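NAD_Gly3P_dh, NAD-dependent glycerol-3-phosphate dehydrogenase (PDB 5OCM) is an NADP-binding oxidoreductase of the 3-hydroxyisobutyrate dehydrogenase-related family, known as an imine reductase, which probably uses NADPH to reduce imines to amines. Local coordinates at residues Pro61-Cys66 / Ala85-Val90; Thr113-Ala118 / Ser136-Ala141. One frame throughout, in Å; residues are numbered along the deposited sequence.

Contact 1 (Pro61-Cys66 / Ala85-Val90). With NAP (NADP nicotinamide-adenine-dinucleotide phosphate), chain G.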
ATOM      1  N   PRO A  61       4.144  24.705  29.903  1.00 18.49           N
ATOM      2  CA  PRO A  61       3.538  23.559  30.605  1.00 19.03           C
ATOM      3  C   PRO A  61       3.470  22.282  29.777  1.00 17.20           C
ATOM      4  O   PRO A  61       3.136  21.234  30.344  1.00 17.60           O
ATOM      5  CB  PRO A  61       2.104  24.035  30.880  1.00 21.12           C
ATOM      6  CG  PRO A  61       1.836  25.047  29.826  1.00 22.15           C
ATOM      7  CD  PRO A  61       3.143  25.725  29.552  1.00 21.19           C
ATOM      8  N   LEU A  62       3.756  22.361  28.488  1.00 16.43           N
ATOM      9  CA  LEU A  62       3.691  21.222  27.552  1.00 15.61           C
ATOM     10  C   LEU A  62       5.016  21.227  26.796  1.00 15.56           C
ATOM     11  O   LEU A  62       5.370  22.237  26.168  1.00 13.85           O
ATOM     12  CB  LEU A  62       2.529  21.377  26.594  1.00 15.59           C
ATOM     13  CG  LEU A  62       2.290  20.288  25.588  1.00 17.41           C
ATOM     14  CD1 LEU A  62       1.851  19.053  26.280  1.00 17.46           C
ATOM     15  CD2 LEU A  62       1.265  20.619  24.543  1.00 18.39           C
ATOM     16  N   VAL A  63       5.750  20.117  26.872  1.00 14.57           N
ATOM     17  CA  VAL A  63       7.073  20.011  26.290  1.00 13.88           C
ATOM     18  C   VAL A  63       7.091  18.817  25.345  1.00 15.85           C
ATOM     19  O   VAL A  63       6.852  17.678  25.747  1.00 14.13           O
ATOM     20  CB  VAL A  63       8.161  19.793  27.343  1.00 14.46           C
ATOM     21  CG1 VAL A  63       9.558  19.692  26.679  1.00 14.51           C
ATOM     22  CG2 VAL A  63       8.122  20.897  28.383  1.00 16.13           C
ATOM     23  N   VAL A  64       7.381  19.103  24.085  1.00 14.72           N
ATOM     24  CA  VAL A  64       7.327  18.102  23.008  1.00 13.08           C
ATOM     25  C   VAL A  64       8.784  17.831  22.578  1.00 15.90           C
ATOM     26  O   VAL A  64       9.518  18.773  22.279  1.00 13.96           O
ATOM     27  CB  VAL A  64       6.561  18.635  21.827  1.00 13.72           C
ATOM     28  CG1 VAL A  64       6.569  17.629  20.659  1.00 16.69           C
ATOM     29  CG2 VAL A  64       5.129  18.923  22.266  1.00 14.70           C
ATOM     30  N   VAL A  65       9.181  16.549  22.504  1.00 13.60           N
ATOM     31  CA  VAL A  65      10.511  16.223  22.052  1.00 15.12           C
ATOM     32  C   VAL A  65      10.412  15.446  20.748  1.00 15.95           C
ATOM     33  O   VAL A  65       9.638  14.462  20.659  1.00 14.84           O
ATOM     34  CB  VAL A  65      11.375  15.467  23.107  1.00 18.89           C
ATOM     35  CG1 VAL A  65      10.672  14.437  23.861  1.00 23.73           C
ATOM     36  CG2 VAL A  65      12.705  15.010  22.560  1.00 19.61           C
ATOM     37  N   CYS A  66      11.259  15.806  19.791  1.00 13.76           N
ATOM     38  CA  CYS A  66      11.291  15.110  18.484  1.00 14.84           C
ATOM     39  C   CYS A  66      12.713  15.111  17.983  1.00 15.20           C
ATOM     40  O   CYS A  66      13.133  15.994  17.261  1.00 15.96           O
ATOM     41  CB  CYS A  66      10.332  15.733  17.524  1.00 16.32           C
ATOM     42  SG  CYS A  66      10.199  14.781  15.971  1.00 17.95           S
ATOM     43  N   ALA A  85       9.003  18.524  36.323  1.00 31.04           N
ATOM     44  CA  ALA A  85       7.980  18.631  37.380  1.00 32.44           C
ATOM     45  C   ALA A  85       6.854  19.583  37.086  1.00 27.31           C
ATOM     46  O   ALA A  85       7.040  20.785  36.802  1.00 30.69           O
ATOM     47  CB  ALA A  85       8.633  19.013  38.740  1.00 38.01           C
ATOM     48  N   GLY A  86       5.629  19.032  37.074  1.00 30.43           N
ATOM     49  CA  GLY A  86       4.400  19.792  36.851  1.00 30.33           C
ATOM     50  C   GLY A  86       4.080  19.992  35.383  1.00 31.21           C
ATOM     51  O   GLY A  86       3.149  20.752  35.084  1.00 33.67           O
ATOM     52  N   ARG A  87       4.923  19.480  34.474  1.00 24.19           N
ATOM     53  CA  ARG A  87       4.760  19.715  33.038  1.00 22.74           C
ATOM     54  C   ARG A  87       4.388  18.395  32.399  1.00 18.75           C
ATOM     55  O   ARG A  87       4.554  17.350  32.945  1.00 18.83           O
ATOM     56  CB  ARG A  87       6.034  20.256  32.386  1.00 21.73           C
ATOM     57  CG  ARG A  87       6.549  21.520  33.064  1.00 22.98           C
ATOM     58  CD  ARG A  87       7.890  21.983  32.517  1.00 22.52           C
ATOM     59  NE  ARG A  87       8.468  22.907  33.465  1.00 23.42           N
ATOM     60  CZ  ARG A  87       8.166  24.188  33.580  1.00 25.15           C
ATOM     61  NH1 ARG A  87       7.332  24.782  32.776  1.00 23.34           N
ATOM     62  NH2 ARG A  87       8.733  24.888  34.558  1.00 27.24           N
ATOM     63  N   VAL A  88       3.788  18.472  31.210  1.00 16.26           N
ATOM     64  CA  VAL A  88       3.416  17.279  30.486  1.00 15.99           C
ATOM     65  C   VAL A  88       4.426  17.110  29.359  1.00 16.73           C
ATOM     66  O   VAL A  88       4.636  18.034  28.587  1.00 14.97           O
ATOM     67  CB  VAL A  88       1.981  17.339  30.001  1.00 18.29           C
ATOM     68  CG1 VAL A  88       1.686  16.196  29.042  1.00 18.44           C
ATOM     69  CG2 VAL A  88       1.026  17.412  31.218  1.00 19.78           C
ATOM     70  N   LEU A  89       5.078  15.963  29.343  1.00 13.73           N
ATOM     71  CA  LEU A  89       6.114  15.660  28.396  1.00 14.83           C
ATOM     72  C   LEU A  89       5.495  14.781  27.310  1.00 15.40           C
ATOM     73  O   LEU A  89       4.850  13.765  27.628  1.00 14.00           O
ATOM     74  CB  LEU A  89       7.235  14.906  29.081  1.00 16.09           C
ATOM     75  CG  LEU A  89       8.343  14.335  28.236  1.00 15.66           C
ATOM     76  CD1 LEU A  89       9.089  15.433  27.521  1.00 14.92           C
ATOM     77  CD2 LEU A  89       9.287  13.464  29.077  1.00 17.90           C
ATOM     78  N   VAL A  90       5.713  15.158  26.049  1.00 13.15           N
ATOM     79  CA  VAL A  90       5.167  14.449  24.899  1.00 14.03           C
ATOM     80  C   VAL A  90       6.343  14.050  24.016  1.00 16.62           C
ATOM     81  O   VAL A  90       7.100  14.919  23.555  1.00 16.83           O
ATOM     82  CB  VAL A  90       4.217  15.341  24.082  1.00 14.04           C
ATOM     83  CG1 VAL A  90       3.731  14.629  22.801  1.00 13.76           C
ATOM     84  CG2 VAL A  90       3.040  15.834  24.952  1.00 15.19           C
TER
HETATM   85  PA  NAP G 301      16.503  14.902  11.569  1.00 17.36           P
HETATM   86  O1A NAP G 301      16.272  15.971  10.502  1.00 15.58           O
HETATM   87  O2A NAP G 301      17.650  14.068  11.223  1.00 16.42           O
HETATM   88  O5B NAP G 301      16.674  15.542  13.063  1.00 15.99           O
HETATM   89  C5B NAP G 301      17.300  14.783  14.092  1.00 14.86           C
HETATM   90  C4B NAP G 301      17.169  15.676  15.302  1.00 14.19           C
HETATM   91  O4B NAP G 301      17.593  15.021  16.484  1.00 15.15           O
HETATM   92  C3B NAP G 301      17.970  17.014  15.212  1.00 15.66           C
HETATM   93  O3B NAP G 301      17.238  18.108  15.812  1.00 15.10           O
HETATM   94  C2B NAP G 301      19.219  16.661  16.047  1.00 16.06           C
HETATM   95  O2B NAP G 301      19.967  17.796  16.521  1.00 18.70           O
HETATM   96  C1B NAP G 301      18.592  15.842  17.142  1.00 15.43           C
HETATM   97  N9A NAP G 301      19.534  15.010  17.866  1.00 15.99           N
HETATM   98  C8A NAP G 301      20.178  13.913  17.454  1.00 16.08           C
HETATM   99  N7A NAP G 301      20.952  13.418  18.410  1.00 16.12           N
HETATM  100  C5A NAP G 301      20.801  14.236  19.470  1.00 16.47           C
HETATM  101  C6A NAP G 301      21.330  14.288  20.821  1.00 18.17           C
HETATM  102  N6A NAP G 301      22.228  13.317  21.247  1.00 20.38           N
HETATM  103  N1A NAP G 301      21.007  15.343  21.600  1.00 17.31           N
HETATM  104  C2A NAP G 301      20.141  16.299  21.198  1.00 18.46           C
HETATM  105  N3A NAP G 301      19.578  16.312  19.972  1.00 15.39           N
HETATM  106  C4A NAP G 301      19.887  15.302  19.122  1.00 17.09           C
HETATM  107  O3  NAP G 301      15.304  13.892  11.763  1.00 16.02           O
HETATM  108  PN  NAP G 301      13.723  14.287  11.550  1.00 15.68           P
HETATM  109  O1N NAP G 301      13.312  13.899  10.188  1.00 15.84           O
HETATM  110  O2N NAP G 301      13.403  15.627  12.233  1.00 14.81           O
HETATM  111  O5D NAP G 301      13.202  13.075  12.483  1.00 14.92           O
HETATM  112  C5D NAP G 301      13.100  13.295  13.893  1.00 16.13           C
HETATM  113  C4D NAP G 301      12.263  12.164  14.454  1.00 13.98           C
HETATM  114  O4D NAP G 301      10.907  12.240  13.838  1.00 13.59           O
HETATM  115  C3D NAP G 301      12.909  10.793  14.171  1.00 14.34           C
HETATM  116  O3D NAP G 301      12.710   9.898  15.280  1.00 12.90           O
HETATM  117  C2D NAP G 301      12.088  10.350  12.948  1.00 13.48           C
HETATM  118  O2D NAP G 301      12.034   8.936  12.702  1.00 13.78           O
HETATM  119  C1D NAP G 301      10.705  10.966  13.290  1.00 13.16           C
HETATM  120  N1N NAP G 301       9.850  11.147  12.134  1.00 13.01           N
HETATM  121  C2N NAP G 301      10.243  11.867  11.103  1.00 15.24           C
HETATM  122  C3N NAP G 301       9.421  12.014   9.969  1.00 15.03           C
HETATM  123  C7N NAP G 301       9.831  12.747   8.749  1.00 15.38           C
HETATM  124  O7N NAP G 301       9.043  12.653   7.783  1.00 15.79           O
HETATM  125  N7N NAP G 301      10.950  13.417   8.717  1.00 17.63           N
HETATM  126  C4N NAP G 301       8.141  11.436   9.971  1.00 14.92           C
HETATM  127  C5N NAP G 301       7.730  10.777  11.126  1.00 15.49           C
HETATM  128  C6N NAP G 301       8.617  10.658  12.183  1.00 15.19           C
HETATM  129  P2B NAP G 301      21.080  18.458  15.574  1.00 20.18           P
HETATM  130  O1X NAP G 301      20.331  19.360  14.650  1.00 16.26           O
HETATM  131  O2X NAP G 301      21.948  19.081  16.614  1.00 20.16           O
HETATM  132  O3X NAP G 301      21.851  17.274  14.987  1.00 16.57           O

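Contact 2 (Thr113-Ala118 / Ser136-Ala141)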
ATOM      1  N   THR A 113       4.148  13.745  34.007  1.00 19.75           N
ATOM      2  CA  THR A 113       3.073  13.124  33.210  1.00 18.51           C
ATOM      3  C   THR A 113       3.568  13.005  31.772  1.00 16.77           C
ATOM      4  O   THR A 113       4.237  13.932  31.251  1.00 15.62           O
ATOM      5  CB  THR A 113       1.625  13.693  33.412  1.00 23.17           C
ATOM      6  OG1 THR A 113       0.923  14.099  32.176  1.00 29.29           O
ATOM      7  CG2 THR A 113       1.430  14.481  34.604  1.00 17.72           C
ATOM      8  N   TYR A 114       3.350  11.853  31.166  1.00 16.15           N
ATOM      9  CA  TYR A 114       4.067  11.465  29.951  1.00 14.92           C
ATOM     10  C   TYR A 114       3.112  10.881  28.915  1.00 15.25           C
ATOM     11  O   TYR A 114       2.352   9.955  29.223  1.00 15.60           O
ATOM     12  CB  TYR A 114       5.107  10.415  30.295  1.00 16.45           C
ATOM     13  CG  TYR A 114       5.916   9.950  29.141  1.00 16.09           C
ATOM     14  CD1 TYR A 114       6.706  10.819  28.430  1.00 17.56           C
ATOM     15  CD2 TYR A 114       5.933   8.614  28.770  1.00 16.42           C
ATOM     16  CE1 TYR A 114       7.467  10.388  27.360  1.00 16.46           C
ATOM     17  CE2 TYR A 114       6.708   8.155  27.677  1.00 16.23           C
ATOM     18  CZ  TYR A 114       7.443   9.031  26.962  1.00 16.42           C
ATOM     19  OH  TYR A 114       8.225   8.619  25.921  1.00 15.72           O
ATOM     20  N   LEU A 115       3.160  11.419  27.692  1.00 14.48           N
ATOM     21  CA  LEU A 115       2.451  10.867  26.554  1.00 14.38           C
ATOM     22  C   LEU A 115       3.481  10.474  25.526  1.00 15.04           C
ATOM     23  O   LEU A 115       4.424  11.229  25.249  1.00 15.73           O
ATOM     24  CB  LEU A 115       1.519  11.902  25.952  1.00 15.83           C
ATOM     25  CG  LEU A 115       0.283  12.257  26.810  1.00 17.76           C
ATOM     26  CD1 LEU A 115      -0.455  13.427  26.209  1.00 18.54           C
ATOM     27  CD2 LEU A 115      -0.657  11.039  26.975  1.00 18.36           C
ATOM     28  N   ASP A 116       3.327   9.277  24.965  1.00 15.54           N
ATOM     29  CA  ASP A 116       4.239   8.791  23.961  1.00 15.47           C
ATOM     30  C   ASP A 116       3.472   8.734  22.671  1.00 13.96           C
ATOM     31  O   ASP A 116       2.425   8.042  22.615  1.00 16.49           O
ATOM     32  CB  ASP A 116       4.796   7.410  24.359  1.00 16.83           C
ATOM     33  CG  ASP A 116       6.019   7.047  23.550  1.00 20.64           C
ATOM     34  OD1 ASP A 116       5.884   6.729  22.330  1.00 20.58           O
ATOM     35  OD2 ASP A 116       7.163   7.078  24.096  1.00 27.94           O
ATOM     36  N   GLY A 117       3.935   9.397  21.630  1.00 12.89           N
ATOM     37  CA  GLY A 117       3.210   9.501  20.368  1.00 12.45           C
ATOM     38  C   GLY A 117       4.006   9.150  19.132  1.00 12.91           C
ATOM     39  O   GLY A 117       5.217   9.027  19.176  1.00 14.18           O
ATOM     40  N   ALA A 118       3.292   8.950  18.041  1.00 12.15           N
ATOM     41  CA  ALA A 118       3.870   8.613  16.762  1.00 12.22           C
ATOM     42  C   ALA A 118       3.294   9.509  15.703  1.00 12.17           C
ATOM     43  O   ALA A 118       2.067   9.711  15.651  1.00 12.32           O
ATOM     44  CB  ALA A 118       3.630   7.195  16.420  1.00 13.00           C
ATOM     45  N   SER A 136      -0.320   7.517  23.224  1.00 13.23           N
ATOM     46  CA  SER A 136      -0.599   6.593  24.302  1.00 13.29           C
ATOM     47  C   SER A 136      -0.118   7.134  25.587  1.00 13.48           C
ATOM     48  O   SER A 136       0.830   7.947  25.644  1.00 14.76           O
ATOM     49  CB  SER A 136       0.144   5.261  24.079  1.00 15.89           C
ATOM     50  OG  SER A 136      -0.118   4.781  22.812  1.00 20.91           O
ATOM     51  N   GLY A 137      -0.759   6.676  26.659  1.00 13.14           N
ATOM     52  CA  GLY A 137      -0.445   7.167  28.027  1.00 15.28           C
ATOM     53  C   GLY A 137      -1.753   7.458  28.725  1.00 15.26           C
ATOM     54  O   GLY A 137      -2.806   6.976  28.308  1.00 13.83           O
ATOM     55  N   PRO A 138      -1.703   8.230  29.805  1.00 16.67           N
ATOM     56  CA  PRO A 138      -2.965   8.449  30.587  1.00 16.95           C
ATOM     57  C   PRO A 138      -3.993   9.198  29.825  1.00 18.13           C
ATOM     58  O   PRO A 138      -3.705  10.265  29.238  1.00 18.23           O
ATOM     59  CB  PRO A 138      -2.513   9.237  31.817  1.00 17.76           C
ATOM     60  CG  PRO A 138      -1.053   9.406  31.700  1.00 19.08           C
ATOM     61  CD  PRO A 138      -0.508   8.825  30.446  1.00 18.13           C
ATOM     62  N   GLU A 139      -5.202   8.657  29.778  1.00 17.80           N
ATOM     63  CA  GLU A 139      -6.263   9.277  28.970  1.00 19.52           C
ATOM     64  C   GLU A 139      -6.561  10.686  29.421  1.00 19.39           C
ATOM     65  O   GLU A 139      -6.811  11.560  28.604  1.00 18.26           O
ATOM     66  CB  GLU A 139      -7.527   8.419  29.010  1.00 22.43           C
ATOM     67  CG  GLU A 139      -8.561   8.922  28.051  1.00 25.30           C
ATOM     68  CD  GLU A 139      -9.703   7.924  27.784  1.00 33.07           C
ATOM     69  OE1 GLU A 139     -10.023   7.148  28.721  1.00 33.25           O
ATOM     70  OE2 GLU A 139     -10.301   7.969  26.665  1.00 35.02           O
ATOM     71  N   ALA A 140      -6.500  10.934  30.722  1.00 18.42           N
ATOM     72  CA  ALA A 140      -6.817  12.277  31.228  1.00 20.39           C
ATOM     73  C   ALA A 140      -5.830  13.303  30.732  1.00 17.70           C
ATOM     74  O   ALA A 140      -6.222  14.429  30.438  1.00 17.54           O
ATOM     75  CB  ALA A 140      -6.808  12.257  32.740  1.00 21.68           C
ATOM     76  N   ALA A 141      -4.542  12.942  30.627  1.00 16.62           N
ATOM     77  CA  ALA A 141      -3.541  13.874  30.080  1.00 17.25           C
ATOM     78  C   ALA A 141      -3.753  14.122  28.597  1.00 15.74           C
ATOM     79  O   ALA A 141      -3.629  15.253  28.144  1.00 15.59           O
ATOM     80  CB  ALA A 141      -2.153  13.372  30.380  1.00 18.95           C
TER

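Contact 1 (Pro61-Cys66 / Ala85-Val90)
Val63 and Val90 sit on adjacent parallel strands, and the amide of Val90 donates to the carbonyl of Val63, N to O 2.8 Å. Val63 uses both its N-H and its C=O toward strand 88-90, since its own N also reaches Val88 O at 2.9 Å, nearly straight at 168°. The pattern then steps on to Val65 N and Val90 O, and begins at Val88 N and Pro61 O, where the donor is tilted from the carbonyl plane. Proline is tolerated there, since the bond across the strands uses its carbonyl and not an N-H.

Side chains alternate between the two faces. On one, chi1 of -179° sets Leu62 CG opposite the backbone N, and chi2 of 68° then turns CD1 toward Val90 CG2 at 3.7 Å and Val88 CG1 at 4.0 Å. Val64 lies beside Val90, both pointing the same way. On the other face Leu89 CD1 meets Val65 CG1 at 4.1 Å. Valine, branched at CB, favours the extended backbone, while the longer leucines reach across to the neighbouring strand.

These strands belong to the right-handed beta-alpha-beta unit of the Rossmann fold, connected through helix 70-77. At the C-terminal end of strand 62-65, where a Rossmann fold binds its dinucleotide, Cys66 SG comes within 3.4 Å of O4D of the nicotinamide ribose, a close approach and not a bond.

Farther out, strand 6-9 flanks 62-65, bonding through Thr7 and Leu9, while His145 of helix 139-149 packs on Leu62 and Val88. Arg87 extends past Val63, with CD 4.3 Å from Val63 CG2, and its NE and NH1 bond to the carbonyls of Val83 and Ser60.

Contact 2 (Thr113-Ala118 / Ser136-Ala141)
At the far side of the Rossmann-type domain, the sheet turns antiparallel where strand 131-136 runs back beside strand 113-120, and this contact lies where that returning strand ends and helix 139-149 begins. Asp116 and Ser136 form an antiparallel hydrogen-bonded pair: Asp116 N donates to Ser136 O at 2.9 Å, in the carbonyl plane, and Ser136 N returns the bond to Asp116 O, its donor tilted 26° from that plane.

Beyond the pair the chain leaves the sheet. Gly137 passes close over Tyr114 and Leu115, where a CB would run into Tyr114 O, so a residue without a side chain fits. Pro138, at the N-cap position, brings its ring CD to 3.3 Å from Tyr114 O; an N-cap residue's own N-H takes no part in the helix bonds, so a proline costs nothing there. Leu115 fills the angle between strand and helix. Its chi1 of -70° turns CG away from the carbonyl carbon, and from there the forked end sends CD2 to Pro138 CD at 4.1 Å and Gly137 CA at 4.0 Å, CD1 to the backbone of Ala141. Replacing this leucine with an alanine would probably leave a gap between strand and helix, losing the apolar contact that CD2 makes with Pro138 CD and Ala141 CB. The small methyl of Ala141 lets the first helical turn come close, its CB 3.6 Å from Thr113 OG1.

Ser166 OG bonds both Ser136 OG and Asp116 O, tying the pair to helix 165-192, and Tyr114 O accepts from His163 NE2. The Tyr114 ring lies against helix 97-109 and strand 88-91, its hydroxyl bonded to Asn91, while Leu159 of strand 155-160 packs on Ser136.

The two contacts follow one another along the chain, contact 1 closing before contact 2 opens, with helix 97-109 between them, and their centres lie 10 Å apart in one sheet. Strands 88-91 and 113-120 are neighbours, so segments 85-90 and 113-118 meet directly: probable hydrogen bonds run from Leu89 N to Thr113 O and from Leu115 N to Leu89 O, each 2.9 Å. Contact 1 belongs to the parallel part of the sheet, whose C-terminal end brings Cys66 beside the cofactor, and contact 2 to its continuation, where the strand direction reverses. Helix 139-149 begins in contact 2 and touches Leu62 and Val88 of contact 1 through His145, so one helix packs on both.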